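2-hydroxy-3-oxopropionate reductase (Polaromonas sp. JS666, PDB 4DLL) probably catalyses the NAD(P)H-dependent reduction of 2-hydroxy-3-oxopropionate (tartronate semialdehyde) to D-glycerate. Local coordinates at residues A[117-122]-A[170-175]; A[130-135]-A[276-281]; A[206-211]-A[287-292]. All coordinates share one frame; numbering follows the deposited sequence.

How the interactions relate
From the N terminus, the chain first builds a Rossmann-type nucleotide-binding domain, and interaction 1 closes a loop of 47 residues inside it by setting strand 119-122 against the start of helix 170-183. Interaction 2 leaves helix 128-140, next after that strand, and reaches residues 276-281, so that it ties the nucleotide-binding domain to the helical C-terminal part; its segments alternate with those of interaction 1 and also with those of interaction 3. Interaction 3 joins the long helix 194-222 to helix 284-301 within the helical C-terminal part. Interactions 1 and 3 follow in series, centres 34 Å apart, on opposite sides of the chain's centre. Interactions 2 and 3 both adjoin the second subunit.

Interaction 1 (A[117-122]-A[170-175]); sequences GSLFLD and PADFER
Gly-117 faces Arg-175 just before strand 119-122 begins: its carbonyl O lies 4.3 Å from Arg-175 NH1, too far for a hydrogen bond, and the approach to the guanidinium is oblique. Its positive phi of 80° is a value that favours glycine. Ser-118 turns its CB away from the helix, and its OG is hydrogen-bonded to the carbonyl O of Lys-115.

Leu-119 has the largest share of the contact, with its CB directed toward the helix and its two methyls serving different partners. CD2 rests 3.5 Å from the backbone O of Asp-172, with Asp-172 CB further off at 4.3 Å. CD1 meets the aliphatic part of Arg-175, 4.2 Å from CD, and the two side chains cross at about a right angle. With Arg-175 CG anti to its carbonyl carbon (chi1 -78°) and the chain extended from CG to NE, the arginine runs past the leucine toward Gly-117. The evidence is thus of van der Waals contact over a modest 146 Å² of buried surface, with neither hydrogen bond nor salt bridge between the segments.

Beyond Leu-119, Leu-121 packs on Ser-176, Leu-179 and Leu-180 further along the same helix. Strand 119-122 is flanked by strands 90-93 and 144-151 in the sheet of the nucleotide-binding domain, and helix 170-183 covers the face from which Leu-119 projects.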
ATOM      1  N   GLY A 117     -33.249  15.798 -19.159  1.00 42.38           N
ATOM      2  CA  GLY A 117     -31.831  16.109 -19.470  1.00 40.63           C
ATOM      3  C   GLY A 117     -30.879  16.218 -18.265  1.00 38.72           C
ATOM      4  O   GLY A 117     -29.678  16.320 -18.430  1.00 38.67           O
ATOM      5  N   SER A 118     -31.405  16.202 -17.055  1.00 36.96           N
ATOM      6  CA  SER A 118     -30.580  16.430 -15.902  1.00 36.46           C
ATOM      7  C   SER A 118     -29.793  15.140 -15.600  1.00 36.16           C
ATOM      8  O   SER A 118     -30.172  14.049 -16.043  1.00 36.71           O
ATOM      9  CB  SER A 118     -31.458  16.842 -14.696  1.00 35.56           C
ATOM     10  OG  SER A 118     -32.375  15.793 -14.363  1.00 33.60           O
ATOM     11  N   LEU A 119     -28.767  15.264 -14.783  1.00 35.29           N
ATOM     12  CA  LEU A 119     -27.926  14.142 -14.412  1.00 35.40           C
ATOM     13  C   LEU A 119     -27.905  13.982 -12.894  1.00 33.93           C
ATOM     14  O   LEU A 119     -27.869  14.973 -12.182  1.00 32.96           O
ATOM     15  CB  LEU A 119     -26.473  14.386 -14.874  1.00 35.74           C
ATOM     16  CG  LEU A 119     -26.031  13.690 -16.164  1.00 40.07           C
ATOM     17  CD1 LEU A 119     -26.619  14.428 -17.406  1.00 43.85           C
ATOM     18  CD2 LEU A 119     -24.522  13.541 -16.261  1.00 39.38           C
ATOM     19  N   PHE A 120     -27.879  12.729 -12.440  1.00 32.14           N
ATOM     20  CA  PHE A 120     -27.751  12.398 -11.055  1.00 31.56           C
ATOM     21  C   PHE A 120     -26.421  11.694 -10.826  1.00 31.91           C
ATOM     22  O   PHE A 120     -26.165  10.695 -11.431  1.00 32.66           O
ATOM     23  CB  PHE A 120     -28.911  11.522 -10.625  1.00 31.19           C
ATOM     24  CG  PHE A 120     -28.870  11.084  -9.182  1.00 30.23           C
ATOM     25  CD1 PHE A 120     -28.241   9.893  -8.823  1.00 31.94           C
ATOM     26  CD2 PHE A 120     -29.541  11.797  -8.208  1.00 33.54           C
ATOM     27  CE1 PHE A 120     -28.220   9.416  -7.489  1.00 28.47           C
ATOM     28  CE2 PHE A 120     -29.541  11.357  -6.860  1.00 35.35           C
ATOM     29  CZ  PHE A 120     -28.869  10.152  -6.501  1.00 31.54           C
ATOM     30  N   LEU A 121     -25.591  12.261  -9.954  1.00 32.09           N
ATOM     31  CA  LEU A 121     -24.260  11.757  -9.623  1.00 33.57           C
ATOM     32  C   LEU A 121     -24.353  11.161  -8.249  1.00 33.72           C
ATOM     33  O   LEU A 121     -24.568  11.902  -7.285  1.00 34.90           O
ATOM     34  CB  LEU A 121     -23.229  12.901  -9.619  1.00 32.06           C
ATOM     35  CG  LEU A 121     -22.362  13.065 -10.883  1.00 35.79           C
ATOM     36  CD1 LEU A 121     -23.140  13.017 -12.158  1.00 38.59           C
ATOM     37  CD2 LEU A 121     -21.525  14.322 -10.854  1.00 35.00           C
ATOM     38  N   ASP A 122     -24.209   9.840  -8.149  1.00 35.02           N
ATOM     39  CA  ASP A 122     -24.146   9.209  -6.842  1.00 36.81           C
ATOM     40  C   ASP A 122     -22.725   8.969  -6.379  1.00 36.80           C
ATOM     41  O   ASP A 122     -21.983   8.185  -6.965  1.00 35.12           O
ATOM     42  CB  ASP A 122     -24.995   7.942  -6.722  1.00 37.10           C
ATOM     43  CG  ASP A 122     -25.355   7.652  -5.252  1.00 43.58           C
ATOM     44  OD1 ASP A 122     -24.598   8.138  -4.347  1.00 46.64           O
ATOM     45  OD2 ASP A 122     -26.402   6.991  -4.985  1.00 48.93           O
ATOM     46  N   PRO A 170     -20.675   6.760 -21.766  1.00 31.08           N
ATOM     47  CA  PRO A 170     -19.619   7.744 -22.059  1.00 30.85           C
ATOM     48  C   PRO A 170     -20.160   9.161 -22.221  1.00 30.77           C
ATOM     49  O   PRO A 170     -19.635  10.068 -21.604  1.00 30.96           O
ATOM     50  CB  PRO A 170     -18.983   7.220 -23.353  1.00 30.36           C
ATOM     51  CG  PRO A 170     -19.209   5.804 -23.312  1.00 31.90           C
ATOM     52  CD  PRO A 170     -20.627   5.657 -22.731  1.00 31.78           C
ATOM     53  N   ALA A 171     -21.237   9.336 -22.983  1.00 31.82           N
ATOM     54  CA  ALA A 171     -21.875  10.651 -23.153  1.00 32.97           C
ATOM     55  C   ALA A 171     -22.258  11.330 -21.845  1.00 33.39           C
ATOM     56  O   ALA A 171     -22.059  12.516 -21.705  1.00 33.79           O
ATOM     57  CB  ALA A 171     -23.097  10.545 -24.058  1.00 32.96           C
ATOM     58  N   ASP A 172     -22.798  10.578 -20.882  1.00 33.65           N
ATOM     59  CA  ASP A 172     -23.163  11.156 -19.598  1.00 34.15           C
ATOM     60  C   ASP A 172     -21.882  11.564 -18.832  1.00 33.93           C
ATOM     61  O   ASP A 172     -21.809  12.661 -18.239  1.00 32.76           O
ATOM     62  CB  ASP A 172     -24.012  10.152 -18.795  1.00 35.38           C
ATOM     63  CG  ASP A 172     -25.418   9.967 -19.372  1.00 38.66           C
ATOM     64  OD1 ASP A 172     -25.976  10.949 -19.895  1.00 45.31           O
ATOM     65  OD2 ASP A 172     -26.001   8.863 -19.269  1.00 45.07           O
ATOM     66  N   PHE A 173     -20.861  10.683 -18.874  1.00 32.46           N
ATOM     67  CA  PHE A 173     -19.612  10.953 -18.222  1.00 30.61           C
ATOM     68  C   PHE A 173     -18.970  12.192 -18.823  1.00 30.94           C
ATOM     69  O   PHE A 173     -18.454  13.009 -18.070  1.00 29.04           O
ATOM     70  CB  PHE A 173     -18.651   9.745 -18.316  1.00 31.19           C
ATOM     71  CG  PHE A 173     -17.261  10.032 -17.807  1.00 28.63           C
ATOM     72  CD1 PHE A 173     -16.989   9.975 -16.416  1.00 25.14           C
ATOM     73  CD2 PHE A 173     -16.227  10.364 -18.708  1.00 26.93           C
ATOM     74  CE1 PHE A 173     -15.730  10.227 -15.902  1.00 24.06           C
ATOM     75  CE2 PHE A 173     -14.922  10.646 -18.223  1.00 24.94           C
ATOM     76  CZ  PHE A 173     -14.657  10.573 -16.819  1.00 26.63           C
ATOM     77  N   GLU A 174     -18.985  12.344 -20.157  1.00 30.88           N
ATOM     78  CA  GLU A 174     -18.477  13.620 -20.699  1.00 32.56           C
ATOM     79  C   GLU A 174     -19.324  14.805 -20.236  1.00 31.11           C
ATOM     80  O   GLU A 174     -18.817  15.840 -19.849  1.00 30.69           O
ATOM     81  CB  GLU A 174     -18.358  13.579 -22.222  1.00 32.78           C
ATOM     82  CG  GLU A 174     -17.372  12.535 -22.647  1.00 39.36           C
ATOM     83  CD  GLU A 174     -15.962  12.950 -22.291  1.00 47.00           C
ATOM     84  OE1 GLU A 174     -15.613  14.106 -22.643  1.00 51.14           O
ATOM     85  OE2 GLU A 174     -15.205  12.146 -21.659  1.00 48.40           O
ATOM     86  N   ARG A 175     -20.630  14.658 -20.243  1.00 31.23           N
ATOM     87  CA  ARG A 175     -21.431  15.729 -19.685  1.00 32.90           C
ATOM     88  C   ARG A 175     -20.968  16.118 -18.280  1.00 32.37           C
ATOM     89  O   ARG A 175     -21.004  17.301 -17.919  1.00 33.68           O
ATOM     90  CB  ARG A 175     -22.910  15.383 -19.707  1.00 33.72           C
ATOM     91  CG  ARG A 175     -23.508  15.562 -21.071  1.00 38.67           C
ATOM     92  CD  ARG A 175     -24.983  15.190 -21.168  1.00 45.63           C
ATOM     93  NE  ARG A 175     -25.554  15.956 -22.279  1.00 56.15           N
ATOM     94  CZ  ARG A 175     -26.210  17.119 -22.149  1.00 60.07           C
ATOM     95  NH1 ARG A 175     -26.413  17.639 -20.936  1.00 62.15           N
ATOM     96  NH2 ARG A 175     -26.682  17.760 -23.227  1.00 60.51           N
TER

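Interaction 2 (A[130-135]-A[276-281])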
ATOM      1  N   GLU A 130     -27.256  -1.888  -6.235  1.00 34.75           N
ATOM      2  CA  GLU A 130     -28.054  -0.698  -5.992  1.00 35.68           C
ATOM      3  C   GLU A 130     -27.850   0.411  -7.021  1.00 35.15           C
ATOM      4  O   GLU A 130     -28.829   1.040  -7.451  1.00 33.89           O
ATOM      5  CB  GLU A 130     -27.784  -0.158  -4.596  1.00 36.75           C
ATOM      6  CG  GLU A 130     -28.609  -0.832  -3.504  1.00 41.47           C
ATOM      7  CD  GLU A 130     -28.086  -0.521  -2.112  1.00 46.17           C
ATOM      8  OE1 GLU A 130     -26.859  -0.586  -1.884  1.00 51.47           O
ATOM      9  OE2 GLU A 130     -28.907  -0.217  -1.233  1.00 50.93           O
ATOM     10  N   ALA A 131     -26.588   0.660  -7.401  1.00 34.46           N
ATOM     11  CA  ALA A 131     -26.311   1.654  -8.462  1.00 34.24           C
ATOM     12  C   ALA A 131     -27.027   1.270  -9.753  1.00 33.53           C
ATOM     13  O   ALA A 131     -27.617   2.155 -10.377  1.00 33.67           O
ATOM     14  CB  ALA A 131     -24.796   1.847  -8.712  1.00 32.85           C
ATOM     15  N   ARG A 132     -26.961   0.002 -10.173  1.00 32.92           N
ATOM     16  CA  ARG A 132     -27.628  -0.399 -11.442  1.00 34.56           C
ATOM     17  C   ARG A 132     -29.172  -0.241 -11.390  1.00 34.34           C
ATOM     18  O   ARG A 132     -29.778   0.240 -12.357  1.00 33.83           O
ATOM     19  CB  ARG A 132     -27.221  -1.823 -11.935  1.00 35.66           C
ATOM     20  CG  ARG A 132     -25.722  -2.012 -12.315  1.00 38.05           C
ATOM     21  CD  ARG A 132     -25.417  -3.429 -12.811  1.00 40.02           C
ATOM     22  NE  ARG A 132     -25.861  -4.451 -11.861  1.00 40.39           N
ATOM     23  CZ  ARG A 132     -25.112  -5.024 -10.902  1.00 41.19           C
ATOM     24  NH1 ARG A 132     -23.822  -4.710 -10.729  1.00 35.06           N
ATOM     25  NH2 ARG A 132     -25.672  -5.955 -10.106  1.00 39.64           N
ATOM     26  N   ASP A 133     -29.766  -0.658 -10.263  1.00 34.19           N
ATOM     27  CA  ASP A 133     -31.179  -0.464  -9.905  1.00 34.84           C
ATOM     28  C   ASP A 133     -31.622   1.014  -9.947  1.00 34.60           C
ATOM     29  O   ASP A 133     -32.645   1.369 -10.567  1.00 32.76           O
ATOM     30  CB  ASP A 133     -31.411  -1.129  -8.536  1.00 35.95           C
ATOM     31  CG  ASP A 133     -32.831  -0.964  -7.977  1.00 40.80           C
ATOM     32  OD1 ASP A 133     -33.826  -1.090  -8.734  1.00 43.93           O
ATOM     33  OD2 ASP A 133     -32.964  -0.777  -6.727  1.00 45.23           O
ATOM     34  N   HIS A 134     -30.849   1.902  -9.320  1.00 35.35           N
ATOM     35  CA  HIS A 134     -31.142   3.354  -9.368  1.00 34.34           C
ATOM     36  C   HIS A 134     -30.962   3.926 -10.759  1.00 33.02           C
ATOM     37  O   HIS A 134     -31.750   4.746 -11.209  1.00 31.58           O
ATOM     38  CB  HIS A 134     -30.278   4.134  -8.358  1.00 35.18           C
ATOM     39  CG  HIS A 134     -30.528   3.741  -6.956  1.00 33.93           C
ATOM     40  ND1 HIS A 134     -29.747   4.175  -5.915  1.00 35.52           N
ATOM     41  CD2 HIS A 134     -31.445   2.896  -6.416  1.00 38.04           C
ATOM     42  CE1 HIS A 134     -30.176   3.637  -4.786  1.00 35.53           C
ATOM     43  NE2 HIS A 134     -31.206   2.860  -5.056  1.00 37.93           N
ATOM     44  N   ALA A 135     -29.948   3.464 -11.457  1.00 33.07           N
ATOM     45  CA  ALA A 135     -29.735   3.869 -12.838  1.00 33.05           C
ATOM     46  C   ALA A 135     -30.928   3.441 -13.752  1.00 35.10           C
ATOM     47  O   ALA A 135     -31.359   4.220 -14.624  1.00 33.79           O
ATOM     48  CB  ALA A 135     -28.445   3.264 -13.313  1.00 33.01           C
ATOM     49  N   ALA A 276     -19.061  -9.866  -3.903  1.00 28.41           N
ATOM     50  CA  ALA A 276     -18.330 -11.077  -4.379  1.00 29.33           C
ATOM     51  C   ALA A 276     -19.265 -12.322  -4.532  1.00 30.32           C
ATOM     52  O   ALA A 276     -19.147 -13.052  -5.505  1.00 29.48           O
ATOM     53  CB  ALA A 276     -17.165 -11.381  -3.535  1.00 28.54           C
ATOM     54  N   GLN A 277     -20.212 -12.541  -3.602  1.00 31.02           N
ATOM     55  CA  GLN A 277     -20.948 -13.766  -3.691  1.00 33.01           C
ATOM     56  C   GLN A 277     -21.958 -13.708  -4.810  1.00 34.03           C
ATOM     57  O   GLN A 277     -22.311 -14.748  -5.371  1.00 34.74           O
ATOM     58  CB  GLN A 277     -21.537 -14.241  -2.326  1.00 33.51           C
ATOM     59  CG  GLN A 277     -22.871 -13.795  -1.993  1.00 36.01           C
ATOM     60  CD  GLN A 277     -23.993 -14.455  -2.791  1.00 34.14           C
ATOM     61  OE1 GLN A 277     -24.300 -15.637  -2.637  1.00 41.68           O
ATOM     62  NE2 GLN A 277     -24.636 -13.680  -3.585  1.00 29.87           N
ATOM     63  N   GLU A 278     -22.401 -12.490  -5.146  1.00 35.08           N
ATOM     64  CA  GLU A 278     -23.271 -12.251  -6.279  1.00 36.30           C
ATOM     65  C   GLU A 278     -22.570 -12.389  -7.639  1.00 36.14           C
ATOM     66  O   GLU A 278     -23.175 -12.901  -8.604  1.00 37.88           O
ATOM     67  CB  GLU A 278     -23.955 -10.886  -6.130  1.00 37.51           C
ATOM     68  CG  GLU A 278     -24.873 -10.449  -7.294  1.00 41.27           C
ATOM     69  CD  GLU A 278     -24.801  -8.919  -7.499  1.00 50.27           C
ATOM     70  OE1 GLU A 278     -24.943  -8.181  -6.480  1.00 52.45           O
ATOM     71  OE2 GLU A 278     -24.561  -8.470  -8.658  1.00 51.80           O
ATOM     72  N   ILE A 279     -21.325 -11.967  -7.756  1.00 34.97           N
ATOM     73  CA  ILE A 279     -20.599 -12.134  -9.066  1.00 34.29           C
ATOM     74  C   ILE A 279     -19.817 -13.457  -9.156  1.00 34.57           C
ATOM     75  O   ILE A 279     -19.003 -13.678 -10.090  1.00 34.20           O
ATOM     76  CB  ILE A 279     -19.636 -10.932  -9.350  1.00 33.55           C
ATOM     77  CG1 ILE A 279     -18.518 -10.910  -8.285  1.00 32.10           C
ATOM     78  CG2 ILE A 279     -20.512  -9.605  -9.434  1.00 31.92           C
ATOM     79  CD1 ILE A 279     -17.357  -9.891  -8.433  1.00 36.31           C
ATOM     80  N   GLY A 280     -20.041 -14.334  -8.181  1.00 34.11           N
ATOM     81  CA  GLY A 280     -19.275 -15.570  -8.146  1.00 34.77           C
ATOM     82  C   GLY A 280     -17.761 -15.450  -7.931  1.00 35.98           C
ATOM     83  O   GLY A 280     -17.002 -16.061  -8.672  1.00 36.74           O
ATOM     84  N   PHE A 281     -17.295 -14.699  -6.928  1.00 35.98           N
ATOM     85  CA  PHE A 281     -15.831 -14.485  -6.746  1.00 35.55           C
ATOM     86  C   PHE A 281     -15.502 -14.904  -5.357  1.00 36.24           C
ATOM     87  O   PHE A 281     -16.232 -14.576  -4.410  1.00 36.50           O
ATOM     88  CB  PHE A 281     -15.431 -12.994  -6.928  1.00 35.43           C
ATOM     89  CG  PHE A 281     -13.934 -12.715  -6.814  1.00 31.73           C
ATOM     90  CD1 PHE A 281     -13.072 -12.930  -7.901  1.00 30.99           C
ATOM     91  CD2 PHE A 281     -13.409 -12.162  -5.667  1.00 30.58           C
ATOM     92  CE1 PHE A 281     -11.702 -12.678  -7.801  1.00 26.06           C
ATOM     93  CE2 PHE A 281     -12.037 -11.894  -5.544  1.00 29.47           C
ATOM     94  CZ  PHE A 281     -11.169 -12.130  -6.653  1.00 28.17           C
TER
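Glu-278 OE2 accepts the one bond that joins the two segments, from Arg-132 NH2 at 3.1 Å. This is a salt bridge as well as a hydrogen bond, but its geometry is not ideal: the N-H...O angle is 140°, so the hydrogen points somewhat off the line between the heavy atoms. OE2 is met on its syn side, with the donor lifted 29° from the carboxylate plane. The acid lies at the edge of the guanidinium, tilted a little from its plane, and the two flat groups are turned 80° against each other. That near-perpendicular setting rules out a coplanar two-bond pairing. One N-H to one oxygen is the bond found, since Arg-132 NH2 to Glu-278 OE1 and Arg-132 NH1 to Glu-278 OE2 are both separated by more than 4 Å.

The side chains arrive from opposite directions. Arg-132 bends at chi3, which swings the guanidinium round toward the acid, while Glu-278 leaves with CG anti to its backbone N and bends at chi2, bringing the carboxylate across to meet it. Both residues are solvent-exposed and only 58 Å² is buried, so the attraction is probably screened by water.

Glu-278 lies in the last turn of helix 262-278. The bridge therefore links helix 128-140 of the nucleotide-binding domain, whose Ala-131 and His-134 pack on strand 144-151, to a point near the C-terminal end of helix 262-278. Around that point, Ala-276, Ile-279 and Phe-281 pack on Phe-219, Gly-223 and Lys-222 of the second subunit.

Interaction 3 (A[206-211]-A[287-292]); sequences VGITIG and GLFEQL
The ring of Phe-289 makes every contact between the segments, and one of them is a CH-pi contact: the CA of Ile-208 stands 3.8 Å from the ring centroid, 14° off the ring normal, over one face. The side chain of Ile-208 extends this cover. CG1 comes within 3.7 Å of Phe-289 CD1, and CG2 within 3.6 Å of Phe-289 CE1, an apolar contact in which both branches lie over the same face as CA, toward its CD1-CE1 side. The ring reaches helix 206-211 because CG of Phe-289 is set beside the backbone N (chi1 -80°), with its CB directed toward that helix.

Edge contact comes from Gly-211, whose CA lies in the ring plane 3.8 Å from Phe-289 CE2. Any CB at Gly-211 would fall about 2.4 Å from that atom, a clash, so the absence of a side chain permits the fit. The carbonyl O of Gly-207 approaches Phe-289 CD2 obliquely at 3.5 Å and is hydrogen-bonded to Tyr-293 OH.

Cut back to an alanine, Phe-289 would probably leave Ile-208 CA, CG1 and CG2 without the ring they pack on and open a gap beside Gly-211.

The helix segments cross at 70° with axes 10.1 Å apart. They join long helix 194-222 to helix 284-301 at the dimer interface, where Ile-208 meets its counterpart and Phe-289 meets Ile-285 of the second subunit.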
ATOM      1  N   VAL A 206      -7.520  -0.539   0.856  1.00 26.42           N
ATOM      2  CA  VAL A 206      -7.251   0.291   2.028  1.00 28.50           C
ATOM      3  C   VAL A 206      -7.422  -0.558   3.326  1.00 28.56           C
ATOM      4  O   VAL A 206      -6.578  -0.503   4.225  1.00 29.09           O
ATOM      5  CB  VAL A 206      -8.126   1.650   2.042  1.00 28.04           C
ATOM      6  CG1 VAL A 206      -8.060   2.410   3.407  1.00 28.93           C
ATOM      7  CG2 VAL A 206      -7.751   2.564   0.927  1.00 29.27           C
ATOM      8  N   GLY A 207      -8.516  -1.299   3.417  1.00 28.63           N
ATOM      9  CA  GLY A 207      -8.827  -2.108   4.596  1.00 28.93           C
ATOM     10  C   GLY A 207      -7.780  -3.157   4.902  1.00 29.55           C
ATOM     11  O   GLY A 207      -7.433  -3.366   6.051  1.00 30.51           O
ATOM     12  N   ILE A 208      -7.245  -3.812   3.889  1.00 28.85           N
ATOM     13  CA  ILE A 208      -6.168  -4.775   4.121  1.00 29.04           C
ATOM     14  C   ILE A 208      -4.801  -4.104   4.448  1.00 29.60           C
ATOM     15  O   ILE A 208      -4.073  -4.586   5.319  1.00 32.02           O
ATOM     16  CB  ILE A 208      -6.059  -5.728   2.901  1.00 28.81           C
ATOM     17  CG1 ILE A 208      -7.372  -6.522   2.688  1.00 29.02           C
ATOM     18  CG2 ILE A 208      -4.958  -6.676   3.064  1.00 30.74           C
ATOM     19  CD1 ILE A 208      -7.556  -7.038   1.206  1.00 22.38           C
ATOM     20  N   THR A 209      -4.451  -3.000   3.765  1.00 27.87           N
ATOM     21  CA  THR A 209      -3.173  -2.359   3.932  1.00 26.94           C
ATOM     22  C   THR A 209      -3.039  -1.768   5.327  1.00 25.73           C
ATOM     23  O   THR A 209      -2.008  -1.864   5.961  1.00 24.83           O
ATOM     24  CB  THR A 209      -2.920  -1.294   2.884  1.00 26.83           C
ATOM     25  OG1 THR A 209      -3.069  -1.889   1.591  1.00 27.58           O
ATOM     26  CG2 THR A 209      -1.480  -0.789   3.046  1.00 27.87           C
ATOM     27  N   ILE A 210      -4.133  -1.235   5.823  1.00 26.63           N
ATOM     28  CA  ILE A 210      -4.228  -0.848   7.207  1.00 26.50           C
ATOM     29  C   ILE A 210      -3.757  -1.954   8.158  1.00 27.16           C
ATOM     30  O   ILE A 210      -2.902  -1.706   9.011  1.00 28.11           O
ATOM     31  CB  ILE A 210      -5.672  -0.386   7.506  1.00 26.49           C
ATOM     32  CG1 ILE A 210      -5.845   1.040   7.030  1.00 25.39           C
ATOM     33  CG2 ILE A 210      -5.968  -0.331   8.985  1.00 23.38           C
ATOM     34  CD1 ILE A 210      -7.390   1.488   7.038  1.00 29.07           C
ATOM     35  N   GLY A 211      -4.301  -3.151   8.013  1.00 27.80           N
ATOM     36  CA  GLY A 211      -3.916  -4.289   8.848  1.00 29.72           C
ATOM     37  C   GLY A 211      -2.488  -4.769   8.596  1.00 30.15           C
ATOM     38  O   GLY A 211      -1.754  -5.081   9.533  1.00 31.32           O
ATOM     39  N   GLY A 287     -12.270 -11.782   3.236  1.00 36.50           N
ATOM     40  CA  GLY A 287     -12.956 -12.631   4.254  1.00 38.16           C
ATOM     41  C   GLY A 287     -12.275 -12.560   5.621  1.00 38.92           C
ATOM     42  O   GLY A 287     -12.915 -12.321   6.644  1.00 39.63           O
ATOM     43  N   LEU A 288     -10.958 -12.714   5.647  1.00 40.25           N
ATOM     44  CA  LEU A 288     -10.206 -12.566   6.905  1.00 39.79           C
ATOM     45  C   LEU A 288     -10.383 -11.171   7.455  1.00 40.18           C
ATOM     46  O   LEU A 288     -10.668 -10.998   8.658  1.00 40.53           O
ATOM     47  CB  LEU A 288      -8.716 -12.874   6.718  1.00 40.36           C
ATOM     48  CG  LEU A 288      -7.754 -12.481   7.842  1.00 39.30           C
ATOM     49  CD1 LEU A 288      -8.103 -13.245   9.124  1.00 43.02           C
ATOM     50  CD2 LEU A 288      -6.314 -12.748   7.448  1.00 39.96           C
ATOM     51  N   PHE A 289     -10.245 -10.161   6.594  1.00 39.40           N
ATOM     52  CA  PHE A 289     -10.410  -8.758   7.083  1.00 38.62           C
ATOM     53  C   PHE A 289     -11.806  -8.330   7.544  1.00 37.89           C
ATOM     54  O   PHE A 289     -11.917  -7.564   8.482  1.00 38.06           O
ATOM     55  CB  PHE A 289      -9.789  -7.736   6.128  1.00 36.69           C
ATOM     56  CG  PHE A 289      -8.344  -7.645   6.300  1.00 36.83           C
ATOM     57  CD1 PHE A 289      -7.512  -8.607   5.702  1.00 34.49           C
ATOM     58  CD2 PHE A 289      -7.802  -6.703   7.144  1.00 31.93           C
ATOM     59  CE1 PHE A 289      -6.194  -8.592   5.870  1.00 29.46           C
ATOM     60  CE2 PHE A 289      -6.475  -6.678   7.315  1.00 34.10           C
ATOM     61  CZ  PHE A 289      -5.640  -7.619   6.658  1.00 29.74           C
ATOM     62  N   GLU A 290     -12.863  -8.849   6.931  1.00 38.49           N
ATOM     63  CA  GLU A 290     -14.192  -8.622   7.476  1.00 39.65           C
ATOM     64  C   GLU A 290     -14.245  -9.160   8.927  1.00 40.64           C
ATOM     65  O   GLU A 290     -14.680  -8.437   9.841  1.00 40.79           O
ATOM     66  CB  GLU A 290     -15.234  -9.254   6.582  1.00 39.03           C
ATOM     67  CG  GLU A 290     -16.679  -8.995   7.004  1.00 42.36           C
ATOM     68  CD  GLU A 290     -17.246 -10.064   7.981  1.00 44.82           C
ATOM     69  OE1 GLU A 290     -16.746 -11.221   7.999  1.00 39.64           O
ATOM     70  OE2 GLU A 290     -18.201  -9.718   8.721  1.00 46.39           O
ATOM     71  N   GLN A 291     -13.746 -10.386   9.146  1.00 42.09           N
ATOM     72  CA  GLN A 291     -13.755 -11.013  10.501  1.00 43.69           C
ATOM     73  C   GLN A 291     -13.023 -10.126  11.474  1.00 43.38           C
ATOM     74  O   GLN A 291     -13.509  -9.851  12.563  1.00 43.64           O
ATOM     75  CB  GLN A 291     -13.074 -12.385  10.529  1.00 43.29           C
ATOM     76  CG  GLN A 291     -13.822 -13.475   9.829  1.00 48.58           C
ATOM     77  CD  GLN A 291     -13.077 -14.799   9.887  1.00 53.62           C
ATOM     78  OE1 GLN A 291     -12.178 -15.056   9.079  1.00 54.76           O
ATOM     79  NE2 GLN A 291     -13.452 -15.649  10.844  1.00 54.80           N
ATOM     80  N   LEU A 292     -11.847  -9.663  11.075  1.00 43.77           N
ATOM     81  CA  LEU A 292     -11.039  -8.838  11.975  1.00 44.18           C
ATOM     82  C   LEU A 292     -11.690  -7.515  12.298  1.00 44.44           C
ATOM     83  O   LEU A 292     -11.586  -7.024  13.426  1.00 43.90           O
ATOM     84  CB  LEU A 292      -9.672  -8.581  11.407  1.00 43.18           C
ATOM     85  CG  LEU A 292      -8.776  -9.788  11.410  1.00 44.65           C
ATOM     86  CD1 LEU A 292      -7.586  -9.413  10.520  1.00 45.60           C
ATOM     87  CD2 LEU A 292      -8.354 -10.191  12.851  1.00 43.80           C
TER